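Local coordinates for uncharacterized protein (Rhodobacter sphaeroides, PDB 3PU2) that is of unknown function but belongs to the AHA1 family, in the SRPBCC superfamily, whose Bet v 1-like fold commonly encloses a pocket for hydrophobic ligands, at residues 43-48 and 143-148; 80-83 and 89-92; 109-112 and 117-120; 123-128 and 132-137. All blocks are in the same frame, centred on the assembly; numbering follows the deposited sequence. Where two conformers were deposited one is given.

Interaction 1 (43-48 and 143-148)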
loop_
_atom_site.group_PDB
_atom_site.type_symbol
_atom_site.label_atom_id
_atom_site.label_comp_id
_atom_site.label_asym_id
_atom_site.label_seq_id
_atom_site.Cartn_x
_atom_site.Cartn_y
_atom_site.Cartn_z
ATOM N N PHE A 43 1.757 -2.013 -8.808
ATOM C CA PHE A 43 0.892 -2.621 -9.804
ATOM C C PHE A 43 1.192 -4.114 -9.843
ATOM O O PHE A 43 2.258 -4.546 -9.408
ATOM C CB PHE A 43 1.175 -2.013 -11.167
ATOM C CG PHE A 43 2.543 -2.301 -11.674
ATOM C CD1 PHE A 43 2.784 -3.407 -12.486
ATOM C CD2 PHE A 43 3.610 -1.471 -11.335
ATOM C CE1 PHE A 43 4.075 -3.686 -12.961
ATOM C CE2 PHE A 43 4.917 -1.735 -11.803
ATOM C CZ PHE A 43 5.146 -2.850 -12.621
ATOM N N ALA A 44 0.247 -4.906 -10.341
ATOM C CA ALA A 44 0.477 -6.345 -10.445
ATOM C C ALA A 44 0.761 -6.687 -11.909
ATOM O O ALA A 44 0.620 -5.838 -12.793
ATOM C CB ALA A 44 -0.720 -7.113 -9.939
ATOM N N ARG A 45 1.162 -7.932 -12.150
ATOM C CA ARG A 45 1.488 -8.429 -13.488
ATOM C C ARG A 45 0.327 -8.283 -14.488
ATOM O O ARG A 45 -0.722 -8.929 -14.350
ATOM C CB ARG A 45 1.914 -9.901 -13.374
ATOM C CG ARG A 45 2.833 -10.418 -14.485
ATOM C CD ARG A 45 3.355 -11.826 -14.164
ATOM N NE ARG A 45 2.281 -12.804 -13.969
ATOM C CZ ARG A 45 1.428 -13.190 -14.917
ATOM N NH1 ARG A 45 1.516 -12.683 -16.141
ATOM N NH2 ARG A 45 0.485 -14.084 -14.643
ATOM N N GLY A 46 0.532 -7.430 -15.493
ATOM C CA GLY A 46 -0.483 -7.205 -16.510
ATOM C C GLY A 46 -1.587 -6.223 -16.141
ATOM O O GLY A 46 -2.596 -6.134 -16.830
ATOM N N TRP A 47 -1.401 -5.486 -15.050
ATOM C CA TRP A 47 -2.382 -4.508 -14.597
ATOM C C TRP A 47 -1.674 -3.225 -14.170
ATOM O O TRP A 47 -1.562 -2.936 -12.977
ATOM C CB TRP A 47 -3.196 -5.047 -13.411
ATOM C CG TRP A 47 -4.086 -6.212 -13.744
ATOM C CD1 TRP A 47 -3.699 -7.496 -13.996
ATOM C CD2 TRP A 47 -5.503 -6.176 -13.934
ATOM N NE1 TRP A 47 -4.785 -8.264 -14.339
ATOM C CE2 TRP A 47 -5.909 -7.480 -14.310
ATOM C CE3 TRP A 47 -6.473 -5.170 -13.826
ATOM C CZ2 TRP A 47 -7.248 -7.806 -14.584
ATOM C CZ3 TRP A 47 -7.802 -5.492 -14.098
ATOM C CH2 TRP A 47 -8.177 -6.805 -14.472
ATOM N N PRO A 48 -1.165 -2.452 -15.142
ATOM C CA PRO A 48 -0.476 -1.196 -14.864
ATOM C C PRO A 48 -1.436 -0.193 -14.226
ATOM O O PRO A 48 -2.653 -0.317 -14.366
ATOM C CB PRO A 48 -0.015 -0.755 -16.246
ATOM C CG PRO A 48 -1.066 -1.310 -17.129
ATOM C CD PRO A 48 -1.214 -2.693 -16.589
HETATM N N MSE A 143 1.760 -8.172 -3.047
HETATM C CA MSE A 143 2.251 -7.006 -2.399
HETATM C C MSE A 143 3.733 -7.096 -2.154
HETATM O O MSE A 143 4.366 -6.090 -1.977
HETATM C CB MSE A 143 1.448 -6.762 -1.135
HETATM C CG MSE A 143 1.707 -5.434 -0.455
HETATM SE SE MSE A 143 0.729 -4.064 -1.035
HETATM C CE MSE A 143 1.988 -3.037 -1.676
ATOM N N GLU A 144 4.300 -8.287 -2.227
ATOM C CA GLU A 144 5.748 -8.476 -2.244
ATOM C C GLU A 144 6.268 -8.249 -3.659
ATOM O O GLU A 144 7.345 -7.684 -3.855
ATOM C CB GLU A 144 6.128 -9.876 -1.751
ATOM C CG GLU A 144 7.640 -10.184 -1.776
ATOM C CD GLU A 144 8.522 -9.075 -1.179
ATOM O OE1 GLU A 144 8.133 -8.469 -0.163
ATOM O OE2 GLU A 144 9.623 -8.821 -1.720
ATOM N N GLU A 145 5.500 -8.677 -4.652
ATOM C CA GLU A 145 5.908 -8.469 -6.032
ATOM C C GLU A 145 6.017 -6.953 -6.258
ATOM O O GLU A 145 6.892 -6.481 -6.995
ATOM C CB GLU A 145 4.880 -9.089 -6.989
ATOM C CG GLU A 145 5.138 -8.832 -8.474
ATOM C CD GLU A 145 4.091 -9.487 -9.379
ATOM O OE1 GLU A 145 2.877 -9.233 -9.187
ATOM O OE2 GLU A 145 4.485 -10.257 -10.286
ATOM N N ALA A 146 5.137 -6.190 -5.613
ATOM C CA ALA A 146 5.160 -4.748 -5.764
ATOM C C ALA A 146 6.374 -4.149 -5.072
ATOM O O ALA A 146 7.064 -3.305 -5.651
ATOM C CB ALA A 146 3.882 -4.133 -5.216
ATOM N N TYR A 147 6.646 -4.570 -3.840
ATOM C CA TYR A 147 7.803 -4.038 -3.132
ATOM C C TYR A 147 9.078 -4.330 -3.909
ATOM O O TYR A 147 9.999 -3.504 -3.948
ATOM C CB TYR A 147 7.886 -4.604 -1.721
ATOM C CG TYR A 147 6.766 -4.115 -0.838
ATOM C CD1 TYR A 147 6.225 -2.840 -1.012
ATOM C CD2 TYR A 147 6.237 -4.921 0.171
ATOM C CE1 TYR A 147 5.191 -2.386 -0.209
ATOM C CE2 TYR A 147 5.198 -4.470 0.978
ATOM C CZ TYR A 147 4.687 -3.208 0.780
ATOM O OH TYR A 147 3.673 -2.759 1.575
ATOM N N ARG A 148 9.120 -5.493 -4.551
ATOM C CA ARG A 148 10.275 -5.849 -5.363
ATOM C C ARG A 148 10.414 -4.756 -6.428
ATOM O O ARG A 148 11.501 -4.268 -6.698
ATOM C CB ARG A 148 10.064 -7.218 -6.009
ATOM C CG ARG A 148 11.346 -7.892 -6.458
ATOM C CD ARG A 148 11.124 -9.364 -6.786
ATOM N NE ARG A 148 10.798 -10.163 -5.604
ATOM C CZ ARG A 148 9.569 -10.546 -5.267
ATOM N NH1 ARG A 148 8.535 -10.205 -6.024
ATOM N NH2 ARG A 148 9.381 -11.278 -4.177
#

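Interaction 2 (80-83 and 89-92)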
loop_
_atom_site.group_PDB
_atom_site.type_symbol
_atom_site.label_atom_id
_atom_site.label_comp_id
_atom_site.label_asym_id
_atom_site.label_seq_id
_atom_site.Cartn_x
_atom_site.Cartn_y
_atom_site.Cartn_z
ATOM N N VAL A 80 -7.633 10.189 3.113
ATOM C CA VAL A 80 -6.536 10.249 4.061
ATOM C C VAL A 80 -7.133 10.755 5.390
ATOM O O VAL A 80 -7.758 11.812 5.420
ATOM C CB VAL A 80 -5.469 11.229 3.599
ATOM C CG1 VAL A 80 -4.363 11.300 4.616
ATOM C CG2 VAL A 80 -4.923 10.799 2.268
ATOM N N ILE A 81 -6.952 9.996 6.475
ATOM C CA ILE A 81 -7.468 10.365 7.802
ATOM C C ILE A 81 -6.485 11.249 8.548
ATOM O O ILE A 81 -6.877 12.149 9.280
ATOM C CB ILE A 81 -7.707 9.144 8.684
ATOM C CG1 ILE A 81 -8.577 8.120 7.963
ATOM C CG2 ILE A 81 -8.400 9.555 9.943
ATOM C CD1 ILE A 81 -9.851 8.686 7.380
ATOM N N LEU A 82 -5.201 10.967 8.382
ATOM C CA LEU A 82 -4.165 11.765 9.018
ATOM C C LEU A 82 -2.821 11.502 8.349
ATOM O O LEU A 82 -2.579 10.399 7.852
ATOM C CB LEU A 82 -4.098 11.469 10.521
ATOM C CG LEU A 82 -3.150 10.433 11.124
ATOM C CD1 LEU A 82 -1.719 10.720 10.711
ATOM C CD2 LEU A 82 -3.270 10.492 12.655
ATOM N N ALA A 83 -1.949 12.510 8.352
ATOM C CA ALA A 83 -0.641 12.385 7.712
ATOM C C ALA A 83 0.477 13.173 8.396
ATOM O O ALA A 83 0.487 14.415 8.403
ATOM C CB ALA A 83 -0.744 12.799 6.237
ATOM N N LEU A 89 0.887 7.534 8.116
ATOM C CA LEU A 89 -0.194 7.907 7.208
ATOM C C LEU A 89 -1.301 6.896 7.414
ATOM O O LEU A 89 -1.056 5.689 7.539
ATOM C CB LEU A 89 0.250 7.884 5.745
ATOM C CG LEU A 89 -0.861 8.265 4.760
ATOM C CD1 LEU A 89 -0.683 9.688 4.324
ATOM C CD2 LEU A 89 -0.805 7.363 3.540
ATOM N N ILE A 90 -2.524 7.396 7.463
ATOM C CA ILE A 90 -3.677 6.544 7.669
ATOM C C ILE A 90 -4.750 6.962 6.678
ATOM O O ILE A 90 -5.046 8.162 6.519
ATOM C CB ILE A 90 -4.235 6.716 9.081
ATOM C CG1 ILE A 90 -3.141 6.432 10.108
ATOM C CG2 ILE A 90 -5.441 5.809 9.267
ATOM C CD1 ILE A 90 -3.556 6.675 11.544
ATOM N N HIS A 91 -5.311 5.983 5.987
ATOM C CA HIS A 91 -6.370 6.283 5.051
ATOM C C HIS A 91 -7.300 5.110 4.995
ATOM O O HIS A 91 -6.971 4.009 5.450
ATOM C CB HIS A 91 -5.827 6.572 3.652
ATOM C CG HIS A 91 -5.216 5.385 2.968
ATOM N ND1 HIS A 91 -3.856 5.153 2.949
ATOM C CD2 HIS A 91 -5.779 4.380 2.257
ATOM C CE1 HIS A 91 -3.609 4.057 2.254
ATOM N NE2 HIS A 91 -4.759 3.569 1.824
ATOM N N SER A 92 -8.478 5.350 4.454
ATOM C CA SER A 92 -9.445 4.287 4.316
ATOM C C SER A 92 -9.283 3.790 2.881
ATOM O O SER A 92 -8.722 4.497 2.047
ATOM C CB SER A 92 -10.848 4.845 4.547
ATOM O OG SER A 92 -11.063 6.008 3.758
#

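Interaction 3 (109-112 and 117-120)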
loop_
_atom_site.group_PDB
_atom_site.type_symbol
_atom_site.label_atom_id
_atom_site.label_comp_id
_atom_site.label_asym_id
_atom_site.label_seq_id
_atom_site.Cartn_x
_atom_site.Cartn_y
_atom_site.Cartn_z
ATOM N N GLN A 109 3.470 2.945 8.869
ATOM C CA GLN A 109 4.393 3.543 9.814
ATOM C C GLN A 109 5.812 3.354 9.270
ATOM O O GLN A 109 6.216 2.234 8.946
ATOM C CB GLN A 109 4.252 2.841 11.166
ATOM C CG GLN A 109 4.490 3.707 12.393
ATOM C CD GLN A 109 3.226 3.865 13.225
ATOM O OE1 GLN A 109 2.433 2.929 13.359
ATOM N NE2 GLN A 109 3.037 5.049 13.798
ATOM N N LEU A 110 6.558 4.449 9.164
ATOM C CA LEU A 110 7.933 4.397 8.678
ATOM C C LEU A 110 8.948 4.754 9.775
ATOM O O LEU A 110 9.045 5.907 10.181
ATOM C CB LEU A 110 8.119 5.348 7.493
ATOM C CG LEU A 110 7.397 5.057 6.178
ATOM C CD1 LEU A 110 5.948 5.503 6.258
ATOM C CD2 LEU A 110 8.098 5.812 5.067
ATOM N N LEU A 111 9.696 3.759 10.249
ATOM C CA LEU A 111 10.710 3.977 11.283
ATOM C C LEU A 111 12.098 3.638 10.754
ATOM O O LEU A 111 12.306 2.570 10.178
ATOM C CB LEU A 111 10.422 3.125 12.524
ATOM C CG LEU A 111 10.081 1.651 12.301
ATOM C CD1 LEU A 111 10.548 0.821 13.483
ATOM C CD2 LEU A 111 8.581 1.508 12.092
ATOM N N PRO A 112 13.070 4.548 10.937
ATOM C CA PRO A 112 14.436 4.312 10.463
ATOM C C PRO A 112 15.065 3.125 11.169
ATOM O O PRO A 112 15.000 3.019 12.390
ATOM C CB PRO A 112 15.153 5.616 10.799
ATOM C CG PRO A 112 14.056 6.628 10.726
ATOM C CD PRO A 112 12.932 5.923 11.444
ATOM N N THR A 117 15.144 1.959 5.811
ATOM C CA THR A 117 13.853 2.222 6.450
ATOM C C THR A 117 13.056 0.923 6.564
ATOM O O THR A 117 13.239 -0.001 5.778
ATOM C CB THR A 117 12.996 3.232 5.616
ATOM O OG1 THR A 117 13.672 4.492 5.522
ATOM C CG2 THR A 117 11.634 3.454 6.264
ATOM N N GLU A 118 12.186 0.844 7.558
ATOM C CA GLU A 118 11.340 -0.327 7.701
ATOM C C GLU A 118 9.910 0.164 7.572
ATOM O O GLU A 118 9.513 1.105 8.257
ATOM C CB GLU A 118 11.514 -0.999 9.061
ATOM C CG GLU A 118 10.463 -2.077 9.309
ATOM C CD GLU A 118 10.650 -2.796 10.624
ATOM O OE1 GLU A 118 11.256 -2.195 11.538
ATOM O OE2 GLU A 118 10.179 -3.949 10.749
ATOM N N LEU A 119 9.142 -0.461 6.686
ATOM C CA LEU A 119 7.751 -0.077 6.491
ATOM C C LEU A 119 6.851 -1.052 7.210
ATOM O O LEU A 119 6.839 -2.246 6.896
ATOM C CB LEU A 119 7.377 -0.067 5.007
ATOM C CG LEU A 119 5.896 0.175 4.666
ATOM C CD1 LEU A 119 5.476 1.544 5.153
ATOM C CD2 LEU A 119 5.675 0.091 3.173
ATOM N N ALA A 120 6.119 -0.542 8.195
ATOM C CA ALA A 120 5.175 -1.354 8.947
ATOM C C ALA A 120 3.792 -0.966 8.426
ATOM O O ALA A 120 3.424 0.216 8.423
ATOM C CB ALA A 120 5.287 -1.065 10.431
#

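Interaction 4 (123-128 and 132-137)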
loop_
_atom_site.group_PDB
_atom_site.type_symbol
_atom_site.label_atom_id
_atom_site.label_comp_id
_atom_site.label_asym_id
_atom_site.label_seq_id
_atom_site.Cartn_x
_atom_site.Cartn_y
_atom_site.Cartn_z
ATOM N N VAL A 123 -3.767 -3.413 8.188
ATOM C CA VAL A 123 -5.050 -3.217 7.544
ATOM C C VAL A 123 -6.119 -3.758 8.475
ATOM O O VAL A 123 -6.110 -4.945 8.799
ATOM C CB VAL A 123 -5.110 -3.969 6.186
ATOM C CG1 VAL A 123 -6.407 -3.663 5.469
ATOM C CG2 VAL A 123 -3.946 -3.560 5.326
ATOM N N ASP A 124 -7.015 -2.885 8.935
ATOM C CA ASP A 124 -8.092 -3.317 9.813
ATOM C C ASP A 124 -9.294 -3.544 8.919
ATOM O O ASP A 124 -9.661 -2.667 8.136
ATOM C CB ASP A 124 -8.433 -2.249 10.857
ATOM C CG ASP A 124 -7.362 -2.096 11.918
ATOM O OD1 ASP A 124 -6.944 -3.126 12.501
ATOM O OD2 ASP A 124 -6.953 -0.939 12.175
ATOM N N TYR A 125 -9.901 -4.717 9.040
ATOM C CA TYR A 125 -11.062 -5.099 8.244
ATOM C C TYR A 125 -12.386 -4.950 8.991
ATOM O O TYR A 125 -12.410 -4.836 10.218
ATOM C CB TYR A 125 -10.872 -6.538 7.750
ATOM C CG TYR A 125 -9.730 -6.660 6.763
ATOM C CD1 TYR A 125 -9.914 -6.354 5.406
ATOM C CD2 TYR A 125 -8.446 -6.995 7.186
ATOM C CE1 TYR A 125 -8.851 -6.370 4.506
ATOM C CE2 TYR A 125 -7.371 -7.009 6.285
ATOM C CZ TYR A 125 -7.591 -6.688 4.955
ATOM O OH TYR A 125 -6.543 -6.613 4.088
ATOM N N ALA A 126 -13.483 -4.949 8.239
ATOM C CA ALA A 126 -14.825 -4.789 8.804
ATOM C C ALA A 126 -15.171 -5.881 9.788
ATOM O O ALA A 126 -15.407 -5.628 10.965
ATOM C CB ALA A 126 -15.858 -4.774 7.697
ATOM N N THR A 127 -15.200 -7.104 9.282
ATOM C CA THR A 127 -15.544 -8.274 10.080
ATOM C C THR A 127 -14.371 -9.246 10.147
ATOM O O THR A 127 -13.327 -9.005 9.555
ATOM C CB THR A 127 -16.779 -8.991 9.462
ATOM O OG1 THR A 127 -16.510 -9.333 8.091
ATOM C CG2 THR A 127 -17.997 -8.078 9.511
ATOM N N PRO A 128 -14.512 -10.334 10.909
ATOM C CA PRO A 128 -13.356 -11.231 10.921
ATOM C C PRO A 128 -13.404 -12.142 9.691
ATOM O O PRO A 128 -12.418 -12.783 9.345
ATOM C CB PRO A 128 -13.516 -11.990 12.237
ATOM C CG PRO A 128 -14.255 -11.009 13.104
ATOM C CD PRO A 128 -15.304 -10.502 12.137
ATOM N N ASP A 132 -10.971 -12.771 6.492
ATOM C CA ASP A 132 -10.871 -14.149 6.011
ATOM C C ASP A 132 -10.641 -14.205 4.497
ATOM O O ASP A 132 -9.573 -14.607 4.032
ATOM C CB ASP A 132 -12.152 -14.929 6.360
ATOM C CG ASP A 132 -12.176 -15.419 7.806
ATOM O OD1 ASP A 132 -13.255 -15.854 8.270
ATOM O OD2 ASP A 132 -11.121 -15.382 8.474
ATOM N N ALA A 133 -11.654 -13.802 3.733
ATOM C CA ALA A 133 -11.571 -13.812 2.277
ATOM C C ALA A 133 -10.258 -13.211 1.778
ATOM O O ALA A 133 -9.714 -13.648 0.762
ATOM C CB ALA A 133 -12.759 -13.047 1.676
ATOM N N VAL A 134 -9.740 -12.222 2.499
ATOM C CA VAL A 134 -8.510 -11.557 2.084
ATOM C C VAL A 134 -7.226 -12.333 2.369
ATOM O O VAL A 134 -6.249 -12.201 1.638
ATOM C CB VAL A 134 -8.415 -10.139 2.704
ATOM C CG1 VAL A 134 -7.232 -9.372 2.110
ATOM C CG2 VAL A 134 -9.695 -9.375 2.421
ATOM N N ALA A 135 -7.217 -13.136 3.424
ATOM C CA ALA A 135 -6.030 -13.926 3.742
ATOM C C ALA A 135 -5.878 -15.032 2.694
ATOM O O ALA A 135 -4.796 -15.589 2.507
ATOM C CB ALA A 135 -6.156 -14.536 5.132
ATOM N N ALA A 136 -6.977 -15.336 2.009
ATOM C CA ALA A 136 -6.992 -16.370 0.978
ATOM C C ALA A 136 -6.755 -15.783 -0.419
ATOM O O ALA A 136 -7.077 -16.414 -1.429
ATOM C CB ALA A 136 -8.324 -17.113 1.015
ATOM N N SER A 137 -6.194 -14.573 -0.459
ATOM C CA SER A 137 -5.889 -13.866 -1.705
ATOM C C SER A 137 -4.399 -13.661 -1.826
ATOM O O SER A 137 -3.738 -13.341 -0.837
ATOM C CB SER A 137 -6.552 -12.486 -1.728
ATOM O OG SER A 137 -7.819 -12.526 -2.362
#

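Interaction 1 (43-48 and 143-148)
The carboxylate of E145 reaches across from helix 139-156 to the backbone of A44 and R45, and this single side chain carries the contact. Its CG is anti to the backbone N (chi1 175°) and the chain stays extended beyond, a reach that suits glutamate, whose chain is long enough to span from helix to loop.

The contacts are loose. OE1 lies 4.0 Å from A44 CA and 3.7 Å from R45 N, too long for a hydrogen bond, while OE2 sits beside the start of the arginine side chain, 4.0 Å from R45 CB. The alanine is small enough to let the carboxylate come close to the main chain.

The electrostatic part acts at longer range. R45 NE and E145 OE2 are 5.0 Å apart, because the arginine runs alongside the glutamate's tip and then bends at chi3 (58°), carrying its guanidinium farther off.

Within the loop, W47 N donates to A44 O at 3.0 Å and closes a type II beta turn, whose third position is filled by G46 with the positive phi such a turn requires there.

Opposite charges at this spacing, without a direct bond, imply a mild and probably solvent-screened attraction between the loop and helix 139-156.

Interaction 2 (80-83 and 89-92)
I90 is gripped through both of its backbone polar atoms. Its carbonyl O accepts from I81 N at 2.6 Å, the donor tilted 26° from the carbonyl plane, and more weakly from L82 N at 3.4 Å; its N donates to L82 O at 3.0 Å. One residue facing two is a classic beta bulge, and it shifts the register of these antiparallel strands by one between V80–H91 and L82–I90.

The bulge also sets the packing around I90, a branched residue suited to a strand. Its CG2 lies 4.1 Å from I81 CB, while CG1, anti to the carbonyl carbon (chi1 -56°), carries CD1 to within 3.8 Å of L82 CG. An alanine here would probably leave L82 and I81 without these apolar partners and open a gap over the bulge.

On the other face L89 CD1 touches both A83 CB, at 3.7 Å, and V80 CG1, at 4.0 Å, the valine and leucine side chains crossing at about a right angle.

This hairpin pairs strands 73-84 and 88-93. Beyond it, strand 88-93 bonds to strand 104-113 through L89 with L108 and H91 with V106, and L89 also packs on P56.

Interaction 3 (109-112 and 117-120)
L111 and E118 face each other as a hydrogen-bonded antiparallel pair, their side chains side by side and pointing the same way. The leucine's CB leaves the strand on the face it shares with E118 and A120. From there chi1 of 47° sets CG between the backbone N and the carbonyl carbon, 4.1 Å from both E118 O and E118 OE1. At the fork, CD1 continues along the glutamate to lie 3.7 Å from E118 OE1, while CD2 lies 4.0 Å from E118 O and reaches diagonally toward A120 CB at 4.5 Å. The extended glutamate thus lends the leucine a flank, and its OE2 has a long, weak ion pair with R18.

Along the backbone the ladder is regular. Q109 N donates to A120 O at 2.8 Å and A120 N returns the bond to Q109 O at 2.9 Å, both in the carbonyl plane; E118 N to L111 O is longer, and L111 N to E118 O is weak.

The opposite face is largely apolar: L110 CG lies 4.1 Å from L119 CD1, L110 packs on L28 and L32 of helix 25-33, and the T117 methyl CG2 faces L110 CB. The exception is the T117 hydroxyl, hydrogen-bonded to A23 O. Such a hairpin, its strands at 156° and its buried face packed on helix 25-33, is consistent with the helix-grip architecture of Bet v 1-like proteins.

Interaction 4 (123-128 and 132-137)
Y125 and V134 point at each other where the chain just past strand 116-124 faces helix 130-135. Their side chains cross obliquely, and both valine methyls meet the hydroxyl-bearing end of the ring. CG2 comes to 3.8 Å from Y125 CE1. CG1, anti to the backbone N (chi1 -172°), reaches farther along the ring, 3.9 Å from Y125 CZ and 3.5 Å from Y125 OH. A tyrosine suits the place because its ring is long enough to span to the helix, and a beta-branched valine because it offers two methyls to a single flat partner. M139, at the start of helix 139-156, touches both residues and extends the apolar patch.

In the Bet v 1-like fold the last strand of the sheet is followed by the long C-terminal helix, and here the short helix 130-135 lies on the connection between them. An alanine in place of Y125 would probably leave the V134 methyls and M139 without their ring partner and open a gap between strand end and helix.

The lead-in to the helix is made by T127, whose OG1 caps A130 N with a weak hydrogen bond, and by P128, a residue with no N-H to satisfy. D132 swings its carboxylate back beside the P128 carbonyl, but both are acceptors and the aspartate is poorly ordered, so this approach is doubtful. Back on the strand, D124 OD1 forms a salt bridge with R14.

Overall arrangement
From the N terminus, the chain passes helix 25-33 and enters the loop 43-48, which opens interaction 1. That contact closes only when helix 139-156 arrives, so its long loop encloses the other three. Within it they follow in series, without crossing: interaction 2 closes the hairpin of strands 73-84 and 88-93, interaction 3 the hairpin of strands 104-113 and 116-124, and interaction 4 the turn from strand 116-124 into helix 130-135. The two hairpins share one sheet, strands 88-93 and 104-113 lying side by side. Interactions 1 and 3 touch where Y147 OH packs 3.8 Å from L119 CD2, joining the C-terminal helix to the sheet.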